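Local coordinates for protein 2-aminomuconate 6-semialdehyde dehydrogenase (Burkholderia cenocepacia, PDB 4U3W) that probably oxidises the aldehyde group of 2-aminomuconate 6-semialdehyde to a carboxylate, with a nicotinamide dinucleotide as electron acceptor, like other aldehyde dehydrogenases, at residues Asn41-Val45 with Ala108-Arg112; Leu163-Ile169 with Asp242-Phe248; Val280-Asp286 with Trp441-Arg447; Leu333-Ala337 with Phe389-Thr393; Val426-Asn430 with Val451-Glu456. All blocks are in the same frame, centred on the assembly; numbering follows the deposited sequence. Where two conformers were deposited one is given.

Contact 1 (Asn41-Val45 with Ala108-Arg112); sequences NLSPV and ADTGR. With MG (magnesium ion), chain C.
Asn41 meets Asp109 where the end of strand 38-42 passes the last turn of helix 99-110, and its side chain shows how one amide can serve two neighbours. CB points toward the helix, and because CG stands opposite the backbone N (chi1 177°) the amide is carried on in that direction, bringing CG to 4.0 Å from Asp109 OD1. At the tip the two branches part. ND2 donates an almost straight bond to Asp109 OD1 (3.1 Å, 170°), with the acceptor in the amide plane but the donor above the carboxylate plane, since the two flat groups stand nearly perpendicular. Asp109 OD1 is also bonded to Ser203. OD1 of Asn41 lies 2.6 Å from the oxygen of a magnesium-bound water, which probably donates to it. The same ion takes Leu42 O at 2.5 Å, and with Glu200 this makes a site that resembles the intrasubunit cation site of many aldehyde dehydrogenases, with Asn41 acting from the second shell. Further along, the Pro44 ring lies against the helix terminus: CD is 3.5 Å from Asp109 O, and CG is 3.7 Å from Thr110 C. Gly111, with positive phi, breaks the helix there, and its CA receives Val45 CG2 at 3.8 Å. A water held between Ser43 OG and Ala108 O adds a polar bridge beside the proline.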
# COMPACT_ATOMS: atom_id res chain seq x y z
N ASN A 41 -19.86 40.71 -16.86
CA ASN A 41 -19.15 40.31 -15.60
C ASN A 41 -19.12 41.58 -14.72
O ASN A 41 -18.60 42.58 -15.15
CB ASN A 41 -17.75 39.79 -15.89
CG ASN A 41 -16.95 39.43 -14.59
OD1 ASN A 41 -17.54 39.11 -13.56
ND2 ASN A 41 -15.63 39.44 -14.68
N LEU A 42 -19.76 41.54 -13.57
CA LEU A 42 -19.89 42.74 -12.71
C LEU A 42 -19.10 42.59 -11.42
O LEU A 42 -19.03 41.49 -10.86
CB LEU A 42 -21.35 43.02 -12.36
CG LEU A 42 -22.30 43.15 -13.53
CD1 LEU A 42 -23.73 43.29 -12.99
CD2 LEU A 42 -21.90 44.34 -14.40
N SER A 43 -18.50 43.69 -10.96
CA SER A 43 -17.74 43.68 -9.70
C SER A 43 -18.63 43.53 -8.45
O SER A 43 -19.62 44.21 -8.30
CB SER A 43 -16.95 45.00 -9.55
OG SER A 43 -16.46 45.09 -8.23
N PRO A 44 -18.24 42.69 -7.50
CA PRO A 44 -19.04 42.62 -6.28
C PRO A 44 -18.64 43.74 -5.29
O PRO A 44 -19.23 43.88 -4.25
CB PRO A 44 -18.68 41.25 -5.74
CG PRO A 44 -17.24 41.08 -6.15
CD PRO A 44 -17.15 41.70 -7.52
N VAL A 45 -17.61 44.50 -5.62
CA VAL A 45 -17.19 45.61 -4.75
C VAL A 45 -18.01 46.89 -5.06
O VAL A 45 -18.47 47.56 -4.13
CB VAL A 45 -15.71 45.94 -4.92
CG1 VAL A 45 -15.34 47.17 -4.07
CG2 VAL A 45 -14.85 44.73 -4.48
N ALA A 108 -10.47 40.94 -8.73
CA ALA A 108 -11.50 41.72 -9.45
C ALA A 108 -12.85 40.98 -9.46
O ALA A 108 -13.89 41.60 -9.23
CB ALA A 108 -11.04 42.03 -10.88
N ASP A 109 -12.82 39.66 -9.71
CA ASP A 109 -14.02 38.82 -9.74
C ASP A 109 -14.67 38.62 -8.37
O ASP A 109 -15.90 38.57 -8.27
CB ASP A 109 -13.68 37.43 -10.31
CG ASP A 109 -13.63 37.41 -11.83
OD1 ASP A 109 -13.71 38.47 -12.50
OD2 ASP A 109 -13.41 36.28 -12.35
N THR A 110 -13.87 38.45 -7.32
CA THR A 110 -14.42 38.06 -6.02
C THR A 110 -14.40 39.11 -4.92
O THR A 110 -15.10 38.96 -3.95
CB THR A 110 -13.68 36.86 -5.44
OG1 THR A 110 -12.34 37.26 -5.11
CG2 THR A 110 -13.71 35.70 -6.49
N GLY A 111 -13.61 40.18 -5.06
CA GLY A 111 -13.50 41.18 -4.01
C GLY A 111 -12.59 40.74 -2.87
O GLY A 111 -12.50 41.41 -1.86
N ARG A 112 -11.91 39.61 -3.03
CA ARG A 112 -11.16 39.00 -1.92
C ARG A 112 -9.97 39.88 -1.55
O ARG A 112 -9.33 40.42 -2.43
CB ARG A 112 -10.65 37.60 -2.32
CG ARG A 112 -10.15 36.76 -1.11
CD ARG A 112 -10.29 35.25 -1.35
NE ARG A 112 -9.52 34.46 -0.38
CZ ARG A 112 -9.87 34.31 0.90
NH1 ARG A 112 -10.98 34.87 1.34
NH2 ARG A 112 -9.12 33.61 1.73
MG MG C . -20.36 39.40 -10.41
O HOH W 1 -18.38 38.79 -11.13
O HOH W 2 -20.80 39.08 -12.45
O HOH W 3 -14.08 43.94 -8.47
O HOH W 4 -22.87 39.55 -11.02
O HOH W 5 -21.28 40.47 -8.48

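Contact 2 (Leu163-Ile169 with Asp242-Phe248); sequences LGVIGII and DISAITF
Four backbone hydrogen bonds join Val165, Gly167 and Ile169 to Ser244, Ala245 and Thr247. Ser244 N gives to Val165 O at 2.8 Å, and Gly167 N to Ala245 O at 2.9 Å. Gly167 O then accepts from Thr247 N, and Ile169 N closes the series on Thr247 O. The strands run parallel, 25° apart in direction, and Ile246 CA brings its hydrogen to Gly167 O as a further weak contact. One side chain lengthens this ladder: Ser244 OG accepts from Val165 N (3.0 Å, 171°) just before regular pairing begins. The pair belongs to the Rossmann-like nucleotide-binding domain of the aldehyde dehydrogenase fold, where strand 153-169 is flanked by 245-249 on one side and 192-196 on the other. Apolar contacts divide between the two faces of the sheet. On one, Ala245 CB receives Leu163 CD1 at 3.5 Å and Ile166 CD1 at 3.9 Å, while Ile168 and Thr247 lie side by side, tightly, with CG1 of the isoleucine 3.4 Å from CG2 of the threonine. The threonine can present that methyl because OG1 is swung opposite its own N (chi1 -174°), where Lys182 and Glu485 bond it. On the other face, Ile246 CD1 folds back over Gly167, and Ile169 CG2 reaches Phe248 CD1 at 3.7 Å, beneath helices 233-238 and 252-261.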
# COMPACT_ATOMS: atom_id res chain seq x y z
N LEU A 163 -10.02 7.87 -18.03
CA LEU A 163 -11.47 7.77 -18.37
C LEU A 163 -11.77 8.26 -19.79
O LEU A 163 -12.55 7.65 -20.54
CB LEU A 163 -12.33 8.57 -17.40
CG LEU A 163 -12.51 8.14 -15.95
CD1 LEU A 163 -13.39 9.12 -15.17
CD2 LEU A 163 -13.17 6.78 -15.97
N GLY A 164 -11.15 9.37 -20.18
CA GLY A 164 -11.35 9.91 -21.51
C GLY A 164 -11.46 11.43 -21.47
O GLY A 164 -10.43 12.15 -21.53
N VAL A 165 -12.71 11.90 -21.40
CA VAL A 165 -13.01 13.31 -21.38
C VAL A 165 -13.71 13.64 -20.05
O VAL A 165 -14.79 13.11 -19.75
CB VAL A 165 -13.92 13.74 -22.55
CG1 VAL A 165 -14.20 15.24 -22.45
CG2 VAL A 165 -13.26 13.37 -23.92
N ILE A 166 -13.11 14.51 -19.27
CA ILE A 166 -13.71 14.86 -17.98
C ILE A 166 -14.42 16.19 -18.11
O ILE A 166 -13.80 17.14 -18.54
CB ILE A 166 -12.66 15.03 -16.88
CG1 ILE A 166 -11.74 13.81 -16.84
CG2 ILE A 166 -13.39 15.31 -15.51
CD1 ILE A 166 -12.40 12.61 -16.26
N GLY A 167 -15.69 16.26 -17.71
CA GLY A 167 -16.41 17.52 -17.67
C GLY A 167 -16.29 18.10 -16.26
O GLY A 167 -16.57 17.40 -15.29
N ILE A 168 -15.87 19.37 -16.16
CA ILE A 168 -15.55 20.00 -14.86
C ILE A 168 -16.41 21.24 -14.69
O ILE A 168 -16.33 22.17 -15.51
CB ILE A 168 -14.06 20.38 -14.76
CG1 ILE A 168 -13.16 19.09 -14.73
CG2 ILE A 168 -13.80 21.25 -13.47
CD1 ILE A 168 -11.67 19.39 -14.76
N ILE A 169 -17.27 21.25 -13.68
CA ILE A 169 -18.10 22.40 -13.44
C ILE A 169 -17.70 22.99 -12.07
O ILE A 169 -17.84 22.32 -11.06
CB ILE A 169 -19.54 22.03 -13.45
CG1 ILE A 169 -19.94 21.64 -14.90
CG2 ILE A 169 -20.41 23.20 -13.06
CD1 ILE A 169 -21.12 20.79 -14.97
N ASP A 242 -20.99 12.03 -24.90
CA ASP A 242 -19.63 11.61 -25.15
C ASP A 242 -18.63 12.04 -24.05
O ASP A 242 -17.39 11.86 -24.21
CB ASP A 242 -19.18 12.16 -26.49
CG ASP A 242 -20.02 11.60 -27.65
OD1 ASP A 242 -20.44 10.43 -27.56
OD2 ASP A 242 -20.31 12.37 -28.57
N ILE A 243 -19.11 12.63 -22.95
CA ILE A 243 -18.20 12.87 -21.83
C ILE A 243 -18.07 11.57 -21.07
O ILE A 243 -18.95 10.72 -21.14
CB ILE A 243 -18.68 13.95 -20.82
CG1 ILE A 243 -20.08 13.57 -20.36
CG2 ILE A 243 -18.63 15.31 -21.43
CD1 ILE A 243 -20.47 14.14 -19.07
N SER A 244 -16.99 11.42 -20.34
CA SER A 244 -16.77 10.17 -19.59
C SER A 244 -17.14 10.31 -18.10
O SER A 244 -17.43 9.34 -17.41
CB SER A 244 -15.29 9.77 -19.69
OG SER A 244 -14.87 9.79 -21.04
N ALA A 245 -17.10 11.53 -17.60
CA ALA A 245 -17.29 11.76 -16.16
C ALA A 245 -17.64 13.21 -15.95
O ALA A 245 -17.28 14.04 -16.80
CB ALA A 245 -16.01 11.45 -15.38
N ILE A 246 -18.28 13.52 -14.81
CA ILE A 246 -18.52 14.89 -14.40
C ILE A 246 -17.93 15.03 -12.98
O ILE A 246 -18.23 14.21 -12.12
CB ILE A 246 -20.00 15.27 -14.32
CG1 ILE A 246 -20.62 15.30 -15.71
CG2 ILE A 246 -20.19 16.68 -13.69
CD1 ILE A 246 -20.08 16.49 -16.55
N THR A 247 -17.09 16.04 -12.75
CA THR A 247 -16.65 16.37 -11.38
C THR A 247 -17.27 17.71 -11.13
O THR A 247 -17.41 18.58 -12.04
CB THR A 247 -15.12 16.33 -11.22
OG1 THR A 247 -14.77 16.52 -9.83
CG2 THR A 247 -14.48 17.44 -12.05
N PHE A 248 -17.81 17.86 -9.94
CA PHE A 248 -18.62 19.02 -9.67
C PHE A 248 -18.41 19.43 -8.20
O PHE A 248 -18.38 18.57 -7.35
CB PHE A 248 -20.10 18.75 -9.96
CG PHE A 248 -21.02 19.84 -9.46
CD1 PHE A 248 -21.12 21.06 -10.13
CD2 PHE A 248 -21.77 19.67 -8.28
CE1 PHE A 248 -21.96 22.08 -9.64
CE2 PHE A 248 -22.62 20.67 -7.79
CZ PHE A 248 -22.72 21.88 -8.46

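Contact 3 (Val280-Asp286 with Trp441-Arg447); sequences VVFADAD and WTTQLAR
Arg447 lies flat on one face of Phe282, its guanidinium and the ring only 7° from parallel with centres 4.0 Å apart. The overlap has two components. CD sits almost over the ring centre, 3.5 Å from the centroid, as a CH-pi contact, while CZ is displaced toward Phe282 CD1 and makes an off-centre cation-pi interaction. A bend at chi3 (-70°) turns the chain so that the plane can stack while its edge faces Asp284. There NE and NH1 both donate to Asp284 OD2, each at 3.1 Å, from the same face of the carboxylate plane, a side-on salt bridge to a single oxygen; NH2 is left to pair with Glu422. The other carboxylate oxygen is held by the start of the same segment: Thr442 OG1 gives to Asp284 OD1 at 2.6 Å on its syn side, and Thr443 N reaches the same atom from above the plane. Four bonds thus hold the carboxylate, probably favouring its charged form. Thr443 OG1 adds a bond to Asp284 O at 2.7 Å. Where the strands pair, Trp441 N gives to Val280 O and Phe282 N to Trp441 O, and Ala285 CB rests against Trp441 CB at 3.8 Å. Thr443 and Gln444 also touch a second subunit. The arrangement is that of two adjacent parallel strands, 277-281 and 437-441, in the central sheet of the catalytic domain, their outgoing loops joined through the carboxylate of Asp284: a type I turn on one side, an ST turn at Thr442 leading into helix 445-452 on the other.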
# COMPACT_ATOMS: atom_id res chain seq x y z
N VAL A 280 -16.76 22.63 17.60
CA VAL A 280 -17.05 22.25 18.99
C VAL A 280 -15.91 22.74 19.85
O VAL A 280 -14.77 22.48 19.52
CB VAL A 280 -17.24 20.70 19.16
CG1 VAL A 280 -17.58 20.34 20.61
CG2 VAL A 280 -18.37 20.21 18.23
N VAL A 281 -16.23 23.50 20.89
CA VAL A 281 -15.22 23.99 21.81
C VAL A 281 -15.47 23.47 23.23
O VAL A 281 -16.43 23.86 23.86
CB VAL A 281 -15.15 25.55 21.83
CG1 VAL A 281 -13.98 25.99 22.72
CG2 VAL A 281 -14.94 26.09 20.39
N PHE A 282 -14.60 22.58 23.72
CA PHE A 282 -14.72 22.08 25.07
C PHE A 282 -14.11 23.11 26.06
O PHE A 282 -13.22 23.87 25.66
CB PHE A 282 -14.01 20.71 25.17
CG PHE A 282 -14.80 19.60 24.54
CD1 PHE A 282 -15.77 18.91 25.27
CD2 PHE A 282 -14.61 19.28 23.18
CE1 PHE A 282 -16.50 17.90 24.70
CE2 PHE A 282 -15.33 18.24 22.60
CZ PHE A 282 -16.28 17.56 23.35
N ALA A 283 -14.55 23.10 27.33
CA ALA A 283 -14.01 24.02 28.34
C ALA A 283 -12.50 23.83 28.53
O ALA A 283 -11.81 24.76 28.93
CB ALA A 283 -14.75 23.86 29.74
N ASP A 284 -11.96 22.64 28.23
CA ASP A 284 -10.53 22.40 28.40
C ASP A 284 -9.69 22.86 27.20
O ASP A 284 -8.47 22.64 27.16
CB ASP A 284 -10.25 20.91 28.70
CG ASP A 284 -10.62 19.96 27.52
OD1 ASP A 284 -10.42 20.31 26.34
OD2 ASP A 284 -11.09 18.81 27.79
N ALA A 285 -10.33 23.47 26.21
CA ALA A 285 -9.61 23.96 25.04
C ALA A 285 -8.69 25.10 25.39
O ALA A 285 -8.88 25.74 26.43
CB ALA A 285 -10.61 24.41 23.89
N ASP A 286 -7.70 25.33 24.54
CA ASP A 286 -6.90 26.55 24.58
C ASP A 286 -7.80 27.69 24.15
O ASP A 286 -8.14 27.79 22.99
CB ASP A 286 -5.66 26.39 23.66
CG ASP A 286 -4.78 27.66 23.57
OD1 ASP A 286 -5.24 28.81 23.75
OD2 ASP A 286 -3.59 27.49 23.24
N TRP A 441 -12.11 21.57 19.38
CA TRP A 441 -11.08 22.26 20.13
C TRP A 441 -11.02 21.66 21.53
O TRP A 441 -12.00 21.75 22.30
CB TRP A 441 -11.35 23.79 20.20
CG TRP A 441 -11.26 24.36 18.85
CD1 TRP A 441 -12.26 24.41 17.92
CD2 TRP A 441 -10.10 24.95 18.23
NE1 TRP A 441 -11.79 24.99 16.75
CE2 TRP A 441 -10.47 25.30 16.91
CE3 TRP A 441 -8.80 25.20 18.67
CZ2 TRP A 441 -9.56 25.90 16.01
CZ3 TRP A 441 -7.91 25.79 17.79
CH2 TRP A 441 -8.29 26.14 16.48
N THR A 442 -9.90 21.01 21.84
CA THR A 442 -9.66 20.40 23.16
C THR A 442 -8.16 20.20 23.36
O THR A 442 -7.43 19.98 22.39
CB THR A 442 -10.39 19.03 23.29
OG1 THR A 442 -10.12 18.44 24.57
CG2 THR A 442 -9.95 18.10 22.17
N THR A 443 -7.69 20.26 24.61
CA THR A 443 -6.31 19.89 24.88
C THR A 443 -6.18 18.43 25.36
O THR A 443 -5.06 17.97 25.66
CB THR A 443 -5.69 20.79 25.97
OG1 THR A 443 -6.52 20.71 27.11
CG2 THR A 443 -5.62 22.24 25.52
N GLN A 444 -7.29 17.70 25.46
CA GLN A 444 -7.22 16.36 26.04
C GLN A 444 -7.01 15.26 25.01
O GLN A 444 -7.72 15.18 23.96
CB GLN A 444 -8.47 16.08 26.88
CG GLN A 444 -8.54 16.98 28.09
CD GLN A 444 -7.48 16.72 29.15
OE1 GLN A 444 -7.44 15.65 29.79
NE2 GLN A 444 -6.63 17.73 29.39
N LEU A 445 -6.00 14.44 25.27
CA LEU A 445 -5.59 13.37 24.35
C LEU A 445 -6.71 12.38 24.01
O LEU A 445 -7.07 12.21 22.85
CB LEU A 445 -4.39 12.58 24.94
CG LEU A 445 -3.88 11.38 24.13
CD1 LEU A 445 -3.23 11.79 22.75
CD2 LEU A 445 -2.87 10.61 25.02
N ALA A 446 -7.28 11.75 25.04
CA ALA A 446 -8.31 10.74 24.82
C ALA A 446 -9.56 11.36 24.15
O ALA A 446 -10.08 10.82 23.16
CB ALA A 446 -8.68 10.06 26.15
N ARG A 447 -9.99 12.49 24.68
CA ARG A 447 -11.15 13.16 24.15
C ARG A 447 -11.05 13.52 22.65
O ARG A 447 -12.01 13.32 21.87
CB ARG A 447 -11.43 14.42 24.95
CG ARG A 447 -12.75 14.95 24.57
CD ARG A 447 -12.89 16.43 24.71
NE ARG A 447 -12.91 16.95 26.06
CZ ARG A 447 -13.80 16.66 27.01
NH1 ARG A 447 -13.74 17.28 28.18
NH2 ARG A 447 -14.72 15.73 26.81

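Contact 4 (Leu333-Ala337 with Phe389-Thr393); sequences LRVGA and FVMPT
Val335 and Met391 are a closest CA pair, 7.1 Å apart, on two extended segments that run nearly antiparallel (169°) but too far apart to pair as a sheet, so side chains make the join. Val335 is the hub. CG1 comes to 3.4 Å from Phe389 CD1, the valine and the phenylalanine sliding past each other in opposite directions. With CG1 opposite the backbone N (chi1 175°), CG2 stands beside that N and rests 3.7 Å from Pro392 CD and, less certainly because Met391 has two conformers, 3.9 Å from the sulfur, SD, of Met391. Leu333 extends the line by setting CD1 4.0 Å from Pro392 CG. The Phe389 ring has a second role: Gly336 O lies at its edge, near its plane, 3.2 Å from CE1. Phe380 meets the same ring edge-to-face. The segments are the loop that follows helix 319-331 and the one that enters strand 393-396 of the catalytic-domain sheet. Because the binding is mostly dispersion between branched, proline and aromatic groups, it depends on shape rather than on directed bonds; the carbonyl oxygen against the ring edge, where the C-H groups carry slight positive charge, is probably a mildly favourable electrostatic touch.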
# COMPACT_ATOMS: atom_id res chain seq x y z
N LEU A 333 -12.86 43.12 12.63
CA LEU A 333 -12.70 42.94 11.19
C LEU A 333 -13.05 44.26 10.47
O LEU A 333 -13.85 45.06 10.97
CB LEU A 333 -13.57 41.80 10.69
CG LEU A 333 -13.11 40.46 11.26
CD1 LEU A 333 -14.15 39.44 10.88
CD2 LEU A 333 -11.71 40.07 10.72
N ARG A 334 -12.41 44.50 9.33
CA ARG A 334 -12.63 45.71 8.52
C ARG A 334 -13.20 45.29 7.19
O ARG A 334 -12.50 44.66 6.41
CB ARG A 334 -11.31 46.46 8.31
CG ARG A 334 -10.83 47.12 9.67
CD ARG A 334 -11.87 48.13 10.18
NE ARG A 334 -11.65 48.54 11.57
CZ ARG A 334 -12.47 48.28 12.59
NH1 ARG A 334 -13.60 47.61 12.37
NH2 ARG A 334 -12.17 48.71 13.82
N VAL A 335 -14.47 45.60 6.97
CA VAL A 335 -15.18 45.15 5.76
C VAL A 335 -15.04 46.22 4.67
O VAL A 335 -15.40 47.36 4.87
CB VAL A 335 -16.69 44.89 6.08
CG1 VAL A 335 -17.52 44.53 4.79
CG2 VAL A 335 -16.84 43.81 7.17
N GLY A 336 -14.50 45.87 3.51
CA GLY A 336 -14.34 46.87 2.47
C GLY A 336 -13.63 46.37 1.22
O GLY A 336 -13.57 45.17 0.98
N ALA A 337 -13.13 47.30 0.43
CA ALA A 337 -12.55 47.05 -0.89
C ALA A 337 -11.11 46.53 -0.78
O ALA A 337 -10.37 46.95 0.09
CB ALA A 337 -12.58 48.33 -1.72
N PHE A 389 -21.74 43.95 -0.02
CA PHE A 389 -21.18 43.74 1.32
C PHE A 389 -22.21 43.39 2.38
O PHE A 389 -23.31 43.92 2.39
CB PHE A 389 -20.42 45.00 1.81
CG PHE A 389 -19.17 45.29 1.04
CD1 PHE A 389 -17.96 44.73 1.44
CD2 PHE A 389 -19.22 46.10 -0.10
CE1 PHE A 389 -16.78 45.00 0.77
CE2 PHE A 389 -18.04 46.37 -0.81
CZ PHE A 389 -16.82 45.80 -0.38
N VAL A 390 -21.81 42.51 3.30
CA VAL A 390 -22.60 42.33 4.53
C VAL A 390 -21.65 42.15 5.68
O VAL A 390 -20.48 41.80 5.51
CB VAL A 390 -23.55 41.12 4.51
CG1 VAL A 390 -24.56 41.21 3.34
CG2 VAL A 390 -22.76 39.83 4.42
N MET A 391 -22.16 42.46 6.89
CA MET A 391 -21.29 42.44 8.09
C MET A 391 -21.17 41.03 8.67
O MET A 391 -22.11 40.23 8.59
CB MET A 391 -21.81 43.42 9.19
CG MET A 391 -21.79 44.92 8.83
SD MET A 391 -20.23 45.56 8.18
CE MET A 391 -19.27 45.77 9.66
N PRO A 392 -20.00 40.73 9.28
CA PRO A 392 -19.86 39.49 10.06
C PRO A 392 -20.96 39.38 11.11
O PRO A 392 -21.20 40.34 11.82
CB PRO A 392 -18.50 39.65 10.79
CG PRO A 392 -17.82 40.82 10.18
CD PRO A 392 -18.86 41.65 9.45
N THR A 393 -21.61 38.22 11.22
CA THR A 393 -22.79 38.11 12.08
C THR A 393 -22.68 36.92 13.02
O THR A 393 -22.18 35.88 12.63
CB THR A 393 -24.07 38.00 11.19
OG1 THR A 393 -24.14 39.17 10.38
CG2 THR A 393 -25.34 37.86 12.00

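Contact 5 (Val426-Asn430 with Val451-Glu456); sequences VKRVN and VAKQIE
Chi1 of -72° in Asn430 and -67° in Glu456 throws each side chain back beside its own backbone N, and the two groups come to lie one over the other, amide and carboxylate planes only 9° apart. The overlap is close: CD of Glu456 is nearly over CG of Asn430 at 3.7 Å, and OE1 of Glu456 is 3.5 Å from Asn430 CB. The asparagine amide then grips the chain on both sides of Ile455. Its OD1 accepts from Glu456 N, a nearly straight bond of 2.9 Å that arrives from above the carbonyl plane, and ND2 gives to Gln454 O at 3.0 Å, with the acceptor near the amide plane. This double hold fixes the rotation of the amide, since each end has a fitting partner. Glu456 OE1 has its own salt bridge to Lys478, which keeps the carboxylate in place above Asn430. The apolar side is simpler. The side chains of Val429 and Ile455 cross at about a right angle, CG1 of the first 3.8 Å from CG2 of the second; those of Val426 and Val451 slide past each other, CG2 to CG1 4.0 Å, while CG1 of Val426 rests on the extended Gln454. Together these ties join the C-terminal end of helix 422-430 to the exit of helix 445-452, two helices that serve as successive beta-alpha-beta crossovers on the alpha/beta catalytic domain, where strand 437-441 lies between them in the chain and strand 459-462 follows.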
# COMPACT_ATOMS: atom_id res chain seq x y z
N VAL A 426 -21.90 15.26 20.53
CA VAL A 426 -21.66 14.37 19.39
C VAL A 426 -23.00 14.16 18.63
O VAL A 426 -23.05 14.27 17.40
CB VAL A 426 -21.07 13.02 19.85
CG1 VAL A 426 -21.17 11.99 18.73
CG2 VAL A 426 -19.57 13.19 20.30
N LYS A 427 -24.07 13.88 19.36
CA LYS A 427 -25.39 13.72 18.76
C LYS A 427 -25.85 14.98 18.05
O LYS A 427 -26.41 14.90 16.94
CB LYS A 427 -26.45 13.32 19.79
CG LYS A 427 -26.26 11.93 20.34
CD LYS A 427 -27.35 11.58 21.36
CE LYS A 427 -27.05 10.26 22.07
NZ LYS A 427 -27.03 9.14 21.09
N ARG A 428 -25.60 16.14 18.67
CA ARG A 428 -26.07 17.40 18.04
C ARG A 428 -25.29 17.72 16.73
O ARG A 428 -25.85 18.17 15.72
CB ARG A 428 -25.95 18.54 19.05
CG ARG A 428 -26.85 18.27 20.26
CD ARG A 428 -26.77 19.34 21.33
NE ARG A 428 -27.33 20.64 20.91
CZ ARG A 428 -27.19 21.74 21.65
NH1 ARG A 428 -26.51 21.67 22.79
NH2 ARG A 428 -27.69 22.90 21.26
N VAL A 429 -24.00 17.45 16.76
CA VAL A 429 -23.20 17.62 15.56
C VAL A 429 -23.74 16.71 14.45
O VAL A 429 -23.96 17.17 13.34
CB VAL A 429 -21.69 17.33 15.83
CG1 VAL A 429 -20.91 17.18 14.48
CG2 VAL A 429 -21.06 18.42 16.69
N ASN A 430 -24.01 15.43 14.77
CA ASN A 430 -24.42 14.46 13.74
C ASN A 430 -25.88 14.57 13.29
O ASN A 430 -26.27 14.03 12.23
CB ASN A 430 -24.14 13.04 14.22
CG ASN A 430 -22.65 12.73 14.23
OD1 ASN A 430 -21.89 13.41 13.54
ND2 ASN A 430 -22.23 11.73 15.01
N VAL A 451 -13.78 11.56 20.32
CA VAL A 451 -14.86 12.38 19.76
C VAL A 451 -14.76 12.44 18.22
O VAL A 451 -15.75 12.22 17.51
CB VAL A 451 -14.86 13.83 20.31
CG1 VAL A 451 -15.88 14.66 19.55
CG2 VAL A 451 -15.24 13.86 21.81
N ALA A 452 -13.55 12.69 17.71
CA ALA A 452 -13.32 12.85 16.27
C ALA A 452 -13.82 11.63 15.51
O ALA A 452 -14.38 11.79 14.41
CB ALA A 452 -11.81 13.11 15.96
N LYS A 453 -13.64 10.43 16.09
CA LYS A 453 -13.96 9.17 15.41
C LYS A 453 -15.47 8.93 15.28
O LYS A 453 -15.91 8.13 14.45
CB LYS A 453 -13.31 7.97 16.17
N GLN A 454 -16.27 9.63 16.08
CA GLN A 454 -17.72 9.49 16.06
C GLN A 454 -18.39 10.48 15.12
O GLN A 454 -19.58 10.34 14.84
CB GLN A 454 -18.29 9.71 17.48
CG GLN A 454 -17.73 8.75 18.53
CD GLN A 454 -18.30 9.03 19.90
OE1 GLN A 454 -19.51 8.82 20.16
NE2 GLN A 454 -17.46 9.54 20.80
N ILE A 455 -17.66 11.48 14.64
CA ILE A 455 -18.30 12.54 13.86
C ILE A 455 -18.56 12.05 12.42
O ILE A 455 -17.66 11.55 11.72
CB ILE A 455 -17.46 13.85 13.81
CG1 ILE A 455 -17.17 14.40 15.21
CG2 ILE A 455 -18.17 14.95 13.00
CD1 ILE A 455 -18.35 14.52 16.04
N GLU A 456 -19.80 12.22 11.96
CA GLU A 456 -20.20 11.67 10.65
C GLU A 456 -19.94 12.65 9.54
O GLU A 456 -20.87 13.19 8.92
CB GLU A 456 -21.68 11.27 10.70
CG GLU A 456 -21.93 10.10 11.65
CD GLU A 456 -23.41 9.90 12.01
OE1 GLU A 456 -24.26 10.75 11.64
OE2 GLU A 456 -23.70 8.89 12.68

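Overall arrangement
The five contacts gather into two touching pairs and one isolated member. Contacts 1 and 4, centres about 15 Å apart, meet where Val45 CG1 lies 3.8 Å from Ala337 CB. Contacts 3 and 5, about 14 Å apart between centres, share helix 445-452 and touch through Val280 CG2 and Val429 CG2 at 3.6 Å. Contact 2, in the nucleotide-binding domain, has its centre about 28 Å from that of contact 1 and about 42 Å from that of contact 3. Contact 1 holds a magnesium ligand, and Leu163 of contact 2 brings its side chain to about 5 Å from a different magnesium ion; the side chain of Phe389 in contact 4 is about 12 Å from a bound magnesium.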